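Local coordinates for protein syncytin-1 (Homo sapiens, PDB 5HA6) that probably mediates cell-cell membrane fusion as the fusion subunit of an endogenous retroviral envelope glycoprotein, at residues Lys31-Leu36 and Gln108-Glu113; Gly38-Val43 and Lys101-Arg106; Asp52-Leu57 and Ser87-Gln92. The protein carries 1 engineered substitution. All blocks are in the same frame, centred on the assembly; numbering follows the deposited sequence. Where two conformers were deposited one is given.

Interaction 1 (Lys31-Leu36 and Gln108-Glu113); sequences KLSQEL and QRRAEE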
ATOM      1  N   LYS A  31     -14.929  15.321  20.404  1.00 31.24           N
ATOM      2  CA  LYS A  31     -14.193  15.974  19.341  1.00 30.26           C
ATOM      3  C   LYS A  31     -13.061  15.090  18.832  1.00 28.87           C
ATOM      4  O   LYS A  31     -12.949  14.821  17.646  1.00 27.79           O
ATOM      5  CB  LYS A  31     -13.645  17.314  19.844  1.00 31.13           C
ATOM      6  N   LEU A  32     -12.243  14.634  19.732  1.00 29.10           N
ATOM      7  CA  LEU A  32     -11.115  13.811  19.384  1.00 28.06           C
ATOM      8  C   LEU A  32     -11.542  12.493  18.790  1.00 27.24           C
ATOM      9  O   LEU A  32     -10.967  12.054  17.883  1.00 26.08           O
ATOM     10  CB  LEU A  32     -10.256  13.563  20.578  1.00 29.12           C
ATOM     11  CG  LEU A  32      -9.271  14.665  20.793  1.00 35.96           C
ATOM     12  CD1 LEU A  32      -8.641  14.417  22.114  1.00 33.85           C
ATOM     13  CD2 LEU A  32      -8.244  14.681  19.694  1.00 38.65           C
ATOM     14  N   SER A  33     -12.558  11.878  19.338  1.00 28.03           N
ATOM     15  CA  SER A  33     -13.102  10.652  18.745  1.00 27.55           C
ATOM     16  C   SER A  33     -13.517  10.869  17.276  1.00 26.52           C
ATOM     17  O   SER A  33     -13.228  10.053  16.381  1.00 25.51           O
ATOM     18  CB  SER A  33     -14.305  10.179  19.584  1.00 29.01           C
ATOM     19  OG  SER A  33     -14.837   8.985  19.013  1.00 37.58           O
ATOM     20  N   GLN A  34     -14.194  11.978  17.003  1.00 27.72           N
ATOM     21  CA  GLN A  34     -14.573  12.255  15.599  1.00 26.30           C
ATOM     22  C   GLN A  34     -13.389  12.636  14.722  1.00 25.13           C
ATOM     23  O   GLN A  34     -13.325  12.219  13.571  1.00 24.28           O
ATOM     24  CB  GLN A  34     -15.615  13.346  15.542  1.00 30.94           C
ATOM     25  CG  GLN A  34     -16.835  12.952  16.360  1.00 32.38           C
ATOM     26  CD  GLN A  34     -17.798  14.071  16.462  1.00 38.99           C
ATOM     27  OE1 GLN A  34     -17.410  15.252  16.420  1.00 42.31           O
ATOM     28  NE2 GLN A  34     -19.071  13.732  16.621  1.00 38.78           N
ATOM     29  N   GLU A  35     -12.408  13.352  15.259  1.00 25.29           N
ATOM     30  CA  GLU A  35     -11.166  13.564  14.480  1.00 24.32           C
ATOM     31  C   GLU A  35     -10.478  12.233  14.067  1.00 23.20           C
ATOM     32  O   GLU A  35     -10.143  11.981  12.880  1.00 22.28           O
ATOM     33  CB  GLU A  35     -10.186  14.443  15.282  1.00 24.97           C
ATOM     34  CG  GLU A  35     -10.620  15.891  15.433  1.00 27.14           C
ATOM     35  CD  GLU A  35     -10.522  16.704  14.157  1.00 29.16           C
ATOM     36  OE1 GLU A  35      -9.823  16.261  13.215  1.00 30.39           O
ATOM     37  OE2 GLU A  35     -11.122  17.810  14.122  1.00 34.86           O
ATOM     38  N   LEU A  36     -10.265  11.381  15.061  1.00 24.33           N
ATOM     39  CA  LEU A  36      -9.740  10.051  14.836  1.00 22.79           C
ATOM     40  C   LEU A  36     -10.562   9.353  13.756  1.00 22.14           C
ATOM     41  O   LEU A  36     -10.021   8.889  12.721  1.00 23.31           O
ATOM     42  CB  LEU A  36      -9.750   9.261  16.168  1.00 23.73           C
ATOM     43  CG  LEU A  36      -9.348   7.768  16.033  1.00 23.41           C
ATOM     44  CD1 LEU A  36      -7.969   7.664  15.480  1.00 25.34           C
ATOM     45  CD2 LEU A  36      -9.418   7.003  17.361  1.00 24.75           C
ATOM     46  N   GLN A 108     -17.204   2.690  13.715  1.00 22.99           N
ATOM     47  CA  GLN A 108     -18.598   2.570  14.013  1.00 26.49           C
ATOM     48  C   GLN A 108     -18.810   2.337  15.494  1.00 25.38           C
ATOM     49  O   GLN A 108     -19.675   2.909  16.051  1.00 27.21           O
ATOM     50  CB  GLN A 108     -19.264   1.490  13.164  1.00 31.06           C
ATOM     51  CG  GLN A 108     -19.355   1.813  11.687  1.00 34.62           C
ATOM     52  CD  GLN A 108     -20.190   3.040  11.395  1.00 37.76           C
ATOM     53  OE1 GLN A 108     -21.318   3.141  11.799  1.00 38.31           O
ATOM     54  NE2 GLN A 108     -19.603   3.987  10.720  1.00 38.63           N
ATOM     55  N   ARG A 109     -17.980   1.530  16.120  1.00 25.02           N
ATOM     56  CA  ARG A 109     -18.227   1.253  17.540  0.61 29.31           C
ATOM     57  C   ARG A 109     -18.043   2.509  18.384  1.00 28.18           C
ATOM     58  O   ARG A 109     -18.821   2.759  19.314  1.00 29.74           O
ATOM     59  CB  ARG A 109     -17.314   0.149  18.086  0.61 28.74           C
ATOM     60  CG  ARG A 109     -17.415  -0.005  19.636  0.61 33.58           C
ATOM     61  CD  ARG A 109     -16.556  -1.141  20.205  0.61 32.91           C
ATOM     62  NE  ARG A 109     -15.116  -0.877  20.079  0.61 29.90           N
ATOM     63  CZ  ARG A 109     -14.167  -1.702  20.514  0.61 34.32           C
ATOM     64  NH1 ARG A 109     -14.488  -2.844  21.108  0.61 35.01           N
ATOM     65  NH2 ARG A 109     -12.890  -1.389  20.361  0.61 34.80           N
ATOM     66  N   ARG A 110     -16.999   3.308  18.086  1.00 25.75           N
ATOM     67  CA  ARG A 110     -16.825   4.561  18.842  1.00 26.60           C
ATOM     68  C   ARG A 110     -18.031   5.476  18.689  1.00 27.74           C
ATOM     69  O   ARG A 110     -18.572   6.013  19.674  1.00 29.92           O
ATOM     70  CB  ARG A 110     -15.570   5.297  18.368  1.00 26.10           C
ATOM     71  CG  ARG A 110     -14.291   4.633  18.872  1.00 25.89           C
ATOM     72  CD  ARG A 110     -13.110   5.521  18.644  1.00 24.29           C
ATOM     73  NE  ARG A 110     -12.806   5.529  17.214  1.00 22.50           N
ATOM     74  CZ  ARG A 110     -11.894   4.751  16.642  1.00 23.93           C
ATOM     75  NH1 ARG A 110     -11.221   3.874  17.367  1.00 27.59           N
ATOM     76  NH2 ARG A 110     -11.708   4.812  15.331  1.00 19.90           N
ATOM     77  N   ALA A 111     -18.467   5.647  17.445  1.00 26.81           N
ATOM     78  CA  ALA A 111     -19.684   6.459  17.244  1.00 28.37           C
ATOM     79  C   ALA A 111     -20.902   5.855  17.971  1.00 30.81           C
ATOM     80  O   ALA A 111     -21.751   6.552  18.559  1.00 35.05           O
ATOM     81  CB  ALA A 111     -19.969   6.578  15.773  1.00 29.61           C
ATOM     82  N   GLU A 112     -21.009   4.539  17.902  1.00 30.89           N
ATOM     83  CA  GLU A 112     -22.145   3.858  18.495  1.00 34.89           C
ATOM     84  C   GLU A 112     -22.174   4.057  20.012  1.00 36.26           C
ATOM     85  O   GLU A 112     -23.226   4.280  20.604  1.00 40.91           O
ATOM     86  CB  GLU A 112     -22.100   2.368  18.158  1.00 33.74           C
ATOM     87  CG  GLU A 112     -23.394   1.630  18.530  1.00 40.46           C
ATOM     88  CD  GLU A 112     -23.502   1.283  20.027  1.00 43.97           C
ATOM     89  OE1 GLU A 112     -22.462   1.036  20.666  1.00 45.76           O
ATOM     90  OE2 GLU A 112     -24.627   1.228  20.561  1.00 50.46           O
ATOM     91  N   GLU A 113     -21.019   3.981  20.622  1.00 38.44           N
ATOM     92  CA  GLU A 113     -20.852   4.118  22.044  1.00 41.89           C
ATOM     93  C   GLU A 113     -21.196   5.518  22.478  1.00 41.44           C
ATOM     94  O   GLU A 113     -21.853   5.702  23.463  1.00 45.68           O
ATOM     95  CB  GLU A 113     -19.429   3.835  22.466  1.00 41.61           C
ATOM     96  CG  GLU A 113     -19.135   2.422  22.822  1.00 44.02           C
ATOM     97  CD  GLU A 113     -17.658   2.147  22.852  1.00 45.51           C
ATOM     98  OE1 GLU A 113     -16.850   3.072  22.727  1.00 46.24           O
ATOM     99  OE2 GLU A 113     -17.312   0.991  22.971  1.00 47.02           O
TER
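Leu36 of the long central helix and Arg110 of the outer helix meet inside the six-helix bundle of the fusion subunit. The CD2 methyl of Leu36 sits over one face of the Arg110 guanidinium, above its centre, with Leu36 CD2 3.4 Å from Arg110 CZ. The two side chains cross at about a right angle. Leu36 CG also comes close, 3.8 Å from Arg110 NH2. The Arg110 chain is bent at its third torsion (chi3 -73°), which turns the guanidinium along the bundle and presents a face to the leucine. Ser33 lies one turn before Leu36. Its OG packs against the aliphatic root of the arginine, 3.8 Å from Arg110 CB, and lies near the guanidinium plane, at its edge. No hydrogen bond links the two segments here. The polar rim of Arg110 is instead used by its surroundings. NE bonds to Asn37 OD1. NH1 and NH2 form salt bridges with Glu35 and Asp39 of the third subunit. These bonds probably fix the rotation of the guanidinium and balance its buried charge. An outer helix packed antiparallel against a central trimeric coiled coil is the hallmark of the class I fusion protein hairpin.

Interaction 2 (Gly38-Val43 and Lys101-Arg106); sequences GDMERV and KEIRDR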
ATOM      1  N   GLY A  38     -12.600  10.478  11.400  1.00 24.49           N
ATOM      2  CA  GLY A  38     -12.448  11.034  10.046  1.00 23.47           C
ATOM      3  C   GLY A  38     -11.071  10.800   9.390  1.00 20.58           C
ATOM      4  O   GLY A  38     -10.970  10.621   8.155  1.00 21.20           O
ATOM      5  N   ASP A  39      -9.999  10.840  10.172  1.00 22.92           N
ATOM      6  CA  ASP A  39      -8.690  10.439   9.640  1.00 19.55           C
ATOM      7  C   ASP A  39      -8.709   8.946   9.220  1.00 18.80           C
ATOM      8  O   ASP A  39      -8.313   8.567   8.123  1.00 19.17           O
ATOM      9  CB  ASP A  39      -7.589  10.640  10.683  1.00 21.68           C
ATOM     10  CG  ASP A  39      -7.208  12.087  10.914  1.00 25.48           C
ATOM     11  OD1 ASP A  39      -7.959  13.035  10.598  1.00 22.45           O
ATOM     12  OD2 ASP A  39      -6.124  12.269  11.500  1.00 27.85           O
ATOM     13  N   MET A  40      -9.187   8.077  10.110  1.00 20.22           N
ATOM     14  CA  MET A  40      -9.190   6.641   9.822  1.00 19.46           C
ATOM     15  C   MET A  40     -10.080   6.206   8.663  1.00 19.93           C
ATOM     16  O   MET A  40      -9.758   5.217   7.990  1.00 21.91           O
ATOM     17  CB  MET A  40      -9.585   5.859  11.090  1.00 19.61           C
ATOM     18  CG  MET A  40      -8.527   5.934  12.108  1.00 22.21           C
ATOM     19  SD  MET A  40      -7.060   4.975  11.591  1.00 25.33           S
ATOM     20  CE  MET A  40      -5.897   5.324  12.855  1.00 37.76           C
ATOM     21  N   GLU A  41     -11.184   6.915   8.416  1.00 22.05           N
ATOM     22  CA  GLU A  41     -11.969   6.643   7.218  1.00 19.55           C
ATOM     23  C   GLU A  41     -11.100   6.830   5.970  1.00 19.85           C
ATOM     24  O   GLU A  41     -11.122   6.010   5.039  1.00 18.83           O
ATOM     25  CB  GLU A  41     -13.201   7.559   7.131  1.00 24.90           C
ATOM     26  CG  GLU A  41     -14.249   7.344   8.181  1.00 32.47           C
ATOM     27  CD  GLU A  41     -15.057   6.060   7.970  1.00 36.33           C
ATOM     28  OE1 GLU A  41     -15.954   5.776   8.802  1.00 38.24           O
ATOM     29  OE2 GLU A  41     -14.795   5.318   7.004  1.00 36.66           O
ATOM     30  N   ARG A  42     -10.269   7.880   5.965  1.00 21.80           N
ATOM     31  CA  ARG A  42      -9.404   8.154   4.809  1.00 18.76           C
ATOM     32  C   ARG A  42      -8.231   7.170   4.725  1.00 19.98           C
ATOM     33  O   ARG A  42      -7.917   6.660   3.628  1.00 19.52           O
ATOM     34  CB  ARG A  42      -8.894   9.598   4.851  1.00 21.33           C
ATOM     35  CG  ARG A  42     -10.008  10.581   4.614  1.00 22.45           C
ATOM     36  CD  ARG A  42      -9.727  11.955   5.149  1.00 24.97           C
ATOM     37  NE  ARG A  42     -10.760  12.880   4.663  1.00 27.04           N
ATOM     38  CZ  ARG A  42     -11.889  13.176   5.296  1.00 26.14           C
ATOM     39  NH1 ARG A  42     -12.215  12.636   6.478  1.00 25.00           N
ATOM     40  NH2 ARG A  42     -12.715  14.012   4.724  1.00 26.68           N
ATOM     41  N   VAL A  43      -7.612   6.838   5.870  1.00 19.34           N
ATOM     42  CA  VAL A  43      -6.632   5.749   5.844  1.00 19.01           C
ATOM     43  C   VAL A  43      -7.221   4.420   5.286  1.00 18.24           C
ATOM     44  O   VAL A  43      -6.606   3.766   4.409  1.00 18.42           O
ATOM     45  CB  VAL A  43      -6.047   5.532   7.235  1.00 16.95           C
ATOM     46  CG1 VAL A  43      -5.092   4.309   7.288  1.00 18.88           C
ATOM     47  CG2 VAL A  43      -5.338   6.806   7.708  1.00 19.50           C
ATOM     48  N   LYS A 101     -11.657  -3.703   7.490  1.00 19.92           N
ATOM     49  CA  LYS A 101     -13.008  -3.874   7.986  1.00 21.32           C
ATOM     50  C   LYS A 101     -13.013  -3.746   9.506  1.00 24.24           C
ATOM     51  O   LYS A 101     -13.953  -3.171  10.075  1.00 23.14           O
ATOM     52  CB  LYS A 101     -13.604  -5.219   7.499  1.00 23.99           C
ATOM     53  CG  LYS A 101     -14.043  -5.180   5.993  1.00 23.79           C
ATOM     54  CD  LYS A 101     -14.527  -6.508   5.473  1.00 26.03           C
ATOM     55  CE  LYS A 101     -14.845  -6.463   3.969  1.00 28.26           C
ATOM     56  NZ  LYS A 101     -15.602  -7.654   3.535  1.00 33.19           N
ATOM     57  N   GLU A 102     -11.950  -4.240  10.154  1.00 21.05           N
ATOM     58  CA  GLU A 102     -11.790  -4.056  11.618  1.00 21.26           C
ATOM     59  C   GLU A 102     -11.653  -2.576  12.026  1.00 20.95           C
ATOM     60  O   GLU A 102     -12.262  -2.117  12.989  1.00 19.71           O
ATOM     61  CB  GLU A 102     -10.561  -4.829  12.096  1.00 20.10           C
ATOM     62  CG  GLU A 102     -10.777  -6.336  12.142  1.00 22.45           C
ATOM     63  CD  GLU A 102      -9.474  -7.064  12.494  1.00 27.04           C
ATOM     64  OE1 GLU A 102      -8.583  -6.421  13.122  1.00 26.22           O
ATOM     65  OE2 GLU A 102      -9.323  -8.251  12.124  1.00 25.93           O
ATOM     66  N   ILE A 103     -10.846  -1.832  11.286  1.00 19.54           N
ATOM     67  CA  ILE A 103     -10.792  -0.379  11.472  1.00 22.43           C
ATOM     68  C   ILE A 103     -12.161   0.316  11.303  1.00 19.24           C
ATOM     69  O   ILE A 103     -12.551   1.172  12.118  1.00 24.92           O
ATOM     70  CB  ILE A 103      -9.771   0.218  10.503  1.00 20.80           C
ATOM     71  CG1 ILE A 103      -8.355  -0.271  10.909  1.00 23.50           C
ATOM     72  CG2 ILE A 103      -9.884   1.716  10.477  1.00 22.83           C
ATOM     73  CD1 ILE A 103      -7.272   0.073   9.904  1.00 22.33           C
ATOM     74  N   ARG A 104     -12.872  -0.020  10.239  1.00 20.70           N
ATOM     75  CA  ARG A 104     -14.207   0.520  10.036  1.00 26.00           C
ATOM     76  C   ARG A 104     -15.188   0.102  11.168  1.00 25.19           C
ATOM     77  O   ARG A 104     -16.053   0.921  11.599  1.00 21.15           O
ATOM     78  CB  ARG A 104     -14.691   0.096   8.640  1.00 23.16           C
ATOM     79  CG  ARG A 104     -13.918   0.882   7.524  1.00 23.83           C
ATOM     80  CD  ARG A 104     -14.349   0.498   6.137  1.00 28.38           C
ATOM     81  NE  ARG A 104     -13.742   1.404   5.163  1.00 31.54           N
ATOM     82  CZ  ARG A 104     -13.569   1.114   3.881  1.00 30.10           C
ATOM     83  NH1 ARG A 104     -13.990  -0.046   3.369  1.00 34.58           N
ATOM     84  NH2 ARG A 104     -13.003   2.005   3.096  1.00 31.45           N
ATOM     85  N   ASP A 105     -15.050  -1.140  11.686  1.00 22.14           N
ATOM     86  CA  ASP A 105     -15.847  -1.552  12.837  1.00 23.55           C
ATOM     87  C   ASP A 105     -15.541  -0.691  14.038  1.00 21.01           C
ATOM     88  O   ASP A 105     -16.425  -0.367  14.821  1.00 22.45           O
ATOM     89  CB  ASP A 105     -15.580  -3.016  13.243  1.00 23.92           C
ATOM     90  CG  ASP A 105     -15.977  -3.988  12.197  1.00 27.59           C
ATOM     91  OD1 ASP A 105     -16.812  -3.624  11.328  1.00 25.81           O
ATOM     92  OD2 ASP A 105     -15.475  -5.132  12.278  1.00 23.98           O
ATOM     93  N   ARG A 106     -14.258  -0.425  14.248  1.00 19.76           N
ATOM     94  CA  ARG A 106     -13.859   0.388  15.401  1.00 23.14           C
ATOM     95  C   ARG A 106     -14.381   1.809  15.306  1.00 21.68           C
ATOM     96  O   ARG A 106     -14.829   2.368  16.338  1.00 24.44           O
ATOM     97  CB  ARG A 106     -12.329   0.367  15.541  1.00 20.39           C
ATOM     98  CG  ARG A 106     -11.839  -1.004  15.974  1.00 22.16           C
ATOM     99  CD  ARG A 106     -10.317  -1.142  15.914  1.00 23.94           C
ATOM    100  NE  ARG A 106      -9.712  -0.176  16.856  1.00 23.00           N
ATOM    101  CZ  ARG A 106      -9.637  -0.322  18.166  1.00 25.15           C
ATOM    102  NH1 ARG A 106     -10.018  -1.452  18.780  1.00 26.68           N
ATOM    103  NH2 ARG A 106      -9.120   0.673  18.879  1.00 27.09           N
TER
HETATM  104  O   HOH W   1     -16.988   2.857   9.373  1.00 32.16           O
HETATM  105  O   HOH W   2     -13.530   4.002   5.326  1.00 41.38           O
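Met40 and Ile103 form the tight inner half of this contact, and Glu41 and Arg104 the looser outer half. Both inner residues are buried. The CG2 methyl of Ile103 meets the CB of Met40, 4.2 Å away. Ile103 CG2 lies anti to the backbone N, and this branch reaches the central helix. The Met40 side chain also packs on Ile107. Met40 further meets Met40 of the second subunit, so the apolar side continues into the trimer core. The outer half is bridged by water. Glu41 OE2 stands 4.5 Å from Arg104 NE, beyond salt-bridge range, though the opposite charges probably still attract. Water 1 joins Glu41 OE1 to the backbone O of Arg104 and donates to both, at 3.1 Å from each oxygen. Water 2 lies between Glu41 OE2 and Arg104 NE. It accepts a hydrogen bond from Arg104 NE and probably donates one to Glu41 OE2, though other acceptors compete for its protons. The stronger partner of Arg104 is Asp45, one turn after Glu41 on the same helix, which forms a salt bridge with Arg104 NH2. This buried seam with its hydrated margin joins an outer helix, packed antiparallel, to the central coiled coil of a class I six-helix bundle.

Interaction 3 (Asp52-Leu57 and Ser87-Gln92); sequences DQLNSL and SYYVNQ. Engineered in segment 87-92: Ser87 (natural residue Cys).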
ATOM      1  N   ASP A  52      -6.415  -2.734  -4.065  1.00 18.84           N
ATOM      2  CA  ASP A  52      -7.039  -2.865  -5.348  1.00 16.59           C
ATOM      3  C   ASP A  52      -5.992  -2.742  -6.445  1.00 19.22           C
ATOM      4  O   ASP A  52      -6.048  -3.485  -7.430  1.00 17.91           O
ATOM      5  CB  ASP A  52      -8.145  -1.802  -5.555  1.00 20.10           C
ATOM      6  CG  ASP A  52      -9.408  -2.105  -4.772  1.00 22.52           C
ATOM      7  OD1 ASP A  52     -10.176  -1.168  -4.527  1.00 23.56           O
ATOM      8  OD2 ASP A  52      -9.610  -3.265  -4.367  1.00 20.95           O
ATOM      9  N   GLN A  53      -5.076  -1.768  -6.337  1.00 21.52           N
ATOM     10  CA  GLN A  53      -4.043  -1.647  -7.379  1.00 19.06           C
ATOM     11  C   GLN A  53      -3.071  -2.816  -7.418  1.00 18.08           C
ATOM     12  O   GLN A  53      -2.709  -3.271  -8.520  1.00 17.30           O
ATOM     13  CB  GLN A  53      -3.264  -0.338  -7.214  1.00 17.50           C
ATOM     14  CG  GLN A  53      -4.152   0.909  -7.473  1.00 20.01           C
ATOM     15  CD  GLN A  53      -3.485   2.146  -6.950  1.00 17.71           C
ATOM     16  OE1 GLN A  53      -3.487   2.405  -5.742  1.00 20.94           O
ATOM     17  NE2 GLN A  53      -2.854   2.887  -7.832  1.00 14.37           N
ATOM     18  N   LEU A  54      -2.624  -3.316  -6.269  1.00 16.93           N
ATOM     19  CA  LEU A  54      -1.892  -4.597  -6.295  1.00 17.37           C
ATOM     20  C   LEU A  54      -2.629  -5.746  -6.993  1.00 20.67           C
ATOM     21  O   LEU A  54      -2.039  -6.452  -7.840  1.00 16.62           O
ATOM     22  CB  LEU A  54      -1.583  -5.055  -4.888  1.00 16.23           C
ATOM     23  CG  LEU A  54      -0.406  -4.329  -4.313  1.00 15.47           C
ATOM     24  CD1 LEU A  54      -0.405  -4.533  -2.792  1.00 21.43           C
ATOM     25  CD2 LEU A  54       0.867  -4.937  -4.951  1.00 17.20           C
ATOM     26  N   ASN A  55      -3.904  -5.940  -6.648  1.00 24.12           N
ATOM     27  CA  ASN A  55      -4.705  -6.958  -7.327  1.00 21.49           C
ATOM     28  C   ASN A  55      -4.741  -6.706  -8.838  1.00 19.49           C
ATOM     29  O   ASN A  55      -4.626  -7.639  -9.635  1.00 20.57           O
ATOM     30  CB  ASN A  55      -6.143  -6.997  -6.796  1.00 20.19           C
ATOM     31  CG  ASN A  55      -6.223  -7.308  -5.296  1.00 25.83           C
ATOM     32  OD1 ASN A  55      -5.319  -7.900  -4.711  1.00 23.72           O
ATOM     33  ND2 ASN A  55      -7.321  -6.886  -4.666  1.00 23.41           N
ATOM     34  N   SER A  56      -4.958  -5.457  -9.230  1.00 16.85           N
ATOM     35  CA  SER A  56      -5.034  -5.128 -10.671  1.00 17.38           C
ATOM     36  C   SER A  56      -3.695  -5.448 -11.368  1.00 18.17           C
ATOM     37  O   SER A  56      -3.656  -6.109 -12.424  1.00 15.95           O
ATOM     38  CB  SER A  56      -5.424  -3.653 -10.847  1.00 19.77           C
ATOM     39  OG  SER A  56      -5.644  -3.286 -12.212  1.00 19.07           O
ATOM     40  N   LEU A  57      -2.609  -4.990 -10.770  1.00 18.07           N
ATOM     41  CA  LEU A  57      -1.296  -5.129 -11.351  1.00 18.80           C
ATOM     42  C   LEU A  57      -0.860  -6.582 -11.391  1.00 17.22           C
ATOM     43  O   LEU A  57      -0.278  -7.042 -12.411  1.00 21.64           O
ATOM     44  CB  LEU A  57      -0.264  -4.284 -10.570  1.00 16.69           C
ATOM     45  CG  LEU A  57       1.095  -4.096 -11.276  1.00 13.31           C
ATOM     46  CD1 LEU A  57       0.971  -3.331 -12.585  1.00 15.77           C
ATOM     47  CD2 LEU A  57       2.163  -3.415 -10.370  1.00 19.67           C
ATOM     48  N   SER A  87       9.988 -17.517  -8.844  1.00 21.64           N
ATOM     49  CA  SER A  87       9.431 -16.579  -7.891  1.00 21.00           C
ATOM     50  C   SER A  87       7.929 -16.638  -8.051  1.00 24.76           C
ATOM     51  O   SER A  87       7.413 -16.642  -9.183  1.00 23.86           O
ATOM     52  CB  SER A  87       9.885 -15.149  -8.126  1.00 20.07           C
ATOM     53  OG  SER A  87      11.189 -14.930  -7.729  1.00 21.56           O
ATOM     54  N   TYR A  88       7.238 -16.676  -6.923  1.00 24.45           N
ATOM     55  CA  TYR A  88       5.791 -16.806  -6.904  1.00 20.64           C
ATOM     56  C   TYR A  88       5.187 -15.664  -6.131  1.00 20.20           C
ATOM     57  O   TYR A  88       5.703 -15.314  -5.078  1.00 20.38           O
ATOM     58  CB  TYR A  88       5.381 -18.123  -6.254  1.00 22.30           C
ATOM     59  CG  TYR A  88       5.745 -19.372  -7.026  1.00 32.01           C
ATOM     60  CD1 TYR A  88       5.137 -19.673  -8.241  1.00 35.07           C
ATOM     61  CD2 TYR A  88       6.667 -20.280  -6.513  1.00 31.21           C
ATOM     62  CE1 TYR A  88       5.471 -20.823  -8.941  1.00 36.67           C
ATOM     63  CE2 TYR A  88       6.994 -21.429  -7.194  1.00 37.57           C
ATOM     64  CZ  TYR A  88       6.399 -21.695  -8.405  1.00 36.06           C
ATOM     65  OH  TYR A  88       6.737 -22.856  -9.072  1.00 40.95           O
ATOM     66  N   TYR A  89       4.060 -15.128  -6.615  1.00 22.47           N
ATOM     67  CA  TYR A  89       3.429 -13.995  -5.961  1.00 19.31           C
ATOM     68  C   TYR A  89       2.536 -14.516  -4.856  1.00 21.45           C
ATOM     69  O   TYR A  89       1.706 -15.396  -5.091  1.00 23.81           O
ATOM     70  CB  TYR A  89       2.582 -13.161  -6.923  1.00 22.28           C
ATOM     71  CG  TYR A  89       1.801 -12.028  -6.243  1.00 18.08           C
ATOM     72  CD1 TYR A  89       2.446 -11.117  -5.438  1.00 16.95           C
ATOM     73  CD2 TYR A  89       0.431 -11.871  -6.442  1.00 20.52           C
ATOM     74  CE1 TYR A  89       1.761 -10.059  -4.833  1.00 21.02           C
ATOM     75  CE2 TYR A  89      -0.255 -10.829  -5.862  1.00 18.71           C
ATOM     76  CZ  TYR A  89       0.396  -9.924  -5.056  1.00 21.77           C
ATOM     77  OH  TYR A  89      -0.321  -8.880  -4.465  1.00 21.47           O
ATOM     78  N   VAL A  90       2.651 -13.940  -3.672  1.00 20.64           N
ATOM     79  CA  VAL A  90       1.761 -14.345  -2.592  1.00 21.39           C
ATOM     80  C   VAL A  90       0.777 -13.216  -2.340  1.00 20.39           C
ATOM     81  O   VAL A  90       1.130 -12.203  -1.772  1.00 18.74           O
ATOM     82  CB  VAL A  90       2.509 -14.655  -1.335  1.00 21.27           C
ATOM     83  CG1 VAL A  90       1.550 -15.139  -0.268  1.00 24.91           C
ATOM     84  CG2 VAL A  90       3.598 -15.673  -1.609  1.00 22.96           C
ATOM     85  N   ASN A  91      -0.452 -13.429  -2.762  1.00 20.70           N
ATOM     86  CA  ASN A  91      -1.512 -12.422  -2.621  1.00 20.65           C
ATOM     87  C   ASN A  91      -2.049 -12.427  -1.216  1.00 20.10           C
ATOM     88  O   ASN A  91      -2.440 -13.454  -0.689  1.00 19.69           O
ATOM     89  CB  ASN A  91      -2.670 -12.708  -3.587  1.00 22.19           C
ATOM     90  CG  ASN A  91      -3.961 -11.974  -3.177  1.00 21.06           C
ATOM     91  OD1 ASN A  91      -3.962 -10.760  -3.053  1.00 24.39           O
ATOM     92  ND2 ASN A  91      -5.048 -12.711  -3.047  1.00 23.50           N
ATOM     93  N   GLN A  92      -2.055 -11.280  -0.592  1.00 19.22           N
ATOM     94  CA  GLN A  92      -2.508 -11.168   0.756  1.00 22.00           C
ATOM     95  C   GLN A  92      -3.625 -10.132   0.909  1.00 23.91           C
ATOM     96  O   GLN A  92      -3.779  -9.511   1.977  1.00 20.10           O
ATOM     97  CB  GLN A  92      -1.319 -10.847   1.637  1.00 20.20           C
ATOM     98  CG  GLN A  92      -0.326 -12.027   1.695  1.00 21.33           C
ATOM     99  CD  GLN A  92       0.773 -11.796   2.674  1.00 28.29           C
ATOM    100  OE1 GLN A  92       1.528 -10.828   2.556  1.00 28.27           O
ATOM    101  NE2 GLN A  92       0.875 -12.673   3.660  1.00 30.96           N
TER
HETATM  102  O   HOH W   3      -2.928  -9.113  -4.685  1.00 31.15           O
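Water 3 is gripped by three side chains where the chain returns along the central helix. It donates to Asn55 OD1 at 2.7 Å, measured from the water oxygen. It also donates to Asn91 OD1, and it accepts from Tyr89 OH at a water-to-OH distance of 2.6 Å. The phenol thus supplies the proton, and both amide oxygens serve as acceptors. The water lies at the edge of the Tyr89 ring, in its plane. Asn55 OD1 and Asn91 OD1 are 3.6 Å apart, two acceptors that the water bridges. Their amide planes are turned 79° against each other. Each oxygen has a second partner: Asn55 OD1 accepts from Gln51 NE2, and Asn91 OD1 accepts from Ser93 N, near the start of helix 93-115. The segment 87-92 is the extended link that leads from the chain reversal into that outer helix. It belongs to the trimer-of-hairpins fold of retroviral fusion subunits. The Cys79-Cys86 disulfide lies just before it, in the retroviral CX6CC motif, whose last cysteine is here replaced by the engineered Ser87. Tyr89 and Leu54 cross at about a right angle. The phenol oxygen lies against the leucine carbons, with Tyr89 OH 4.0 Å from Leu54 CB. With CG anti to the backbone N (chi1 175°), the tyrosine ring points at the central helix, where it also packs on Ala58. Asn91 N lies over the centre of one ring face, 4.0 Å above the plane. The link also bonds to a neighbouring subunit: Val90 N to Ser56 OG of the third subunit.

In the fold
All three contacts run along helix 25-71, against which the link 87-92 and helix 93-115 fold back. Interactions 1 and 2 join it to helix 93-115 and are neighbours, with centres about 10 Å apart. Interaction 3 joins it to the link before that helix. Its centre is about 23 Å from that of interaction 2 and about 33 Å from that of interaction 1. The order is nested: interaction 3 lies within the loop closed by interaction 2, and interaction 2 within that closed by interaction 1. Such nesting is that of a single helical hairpin. All three also touch the second and third subunits, which ties each hairpin into the trimer.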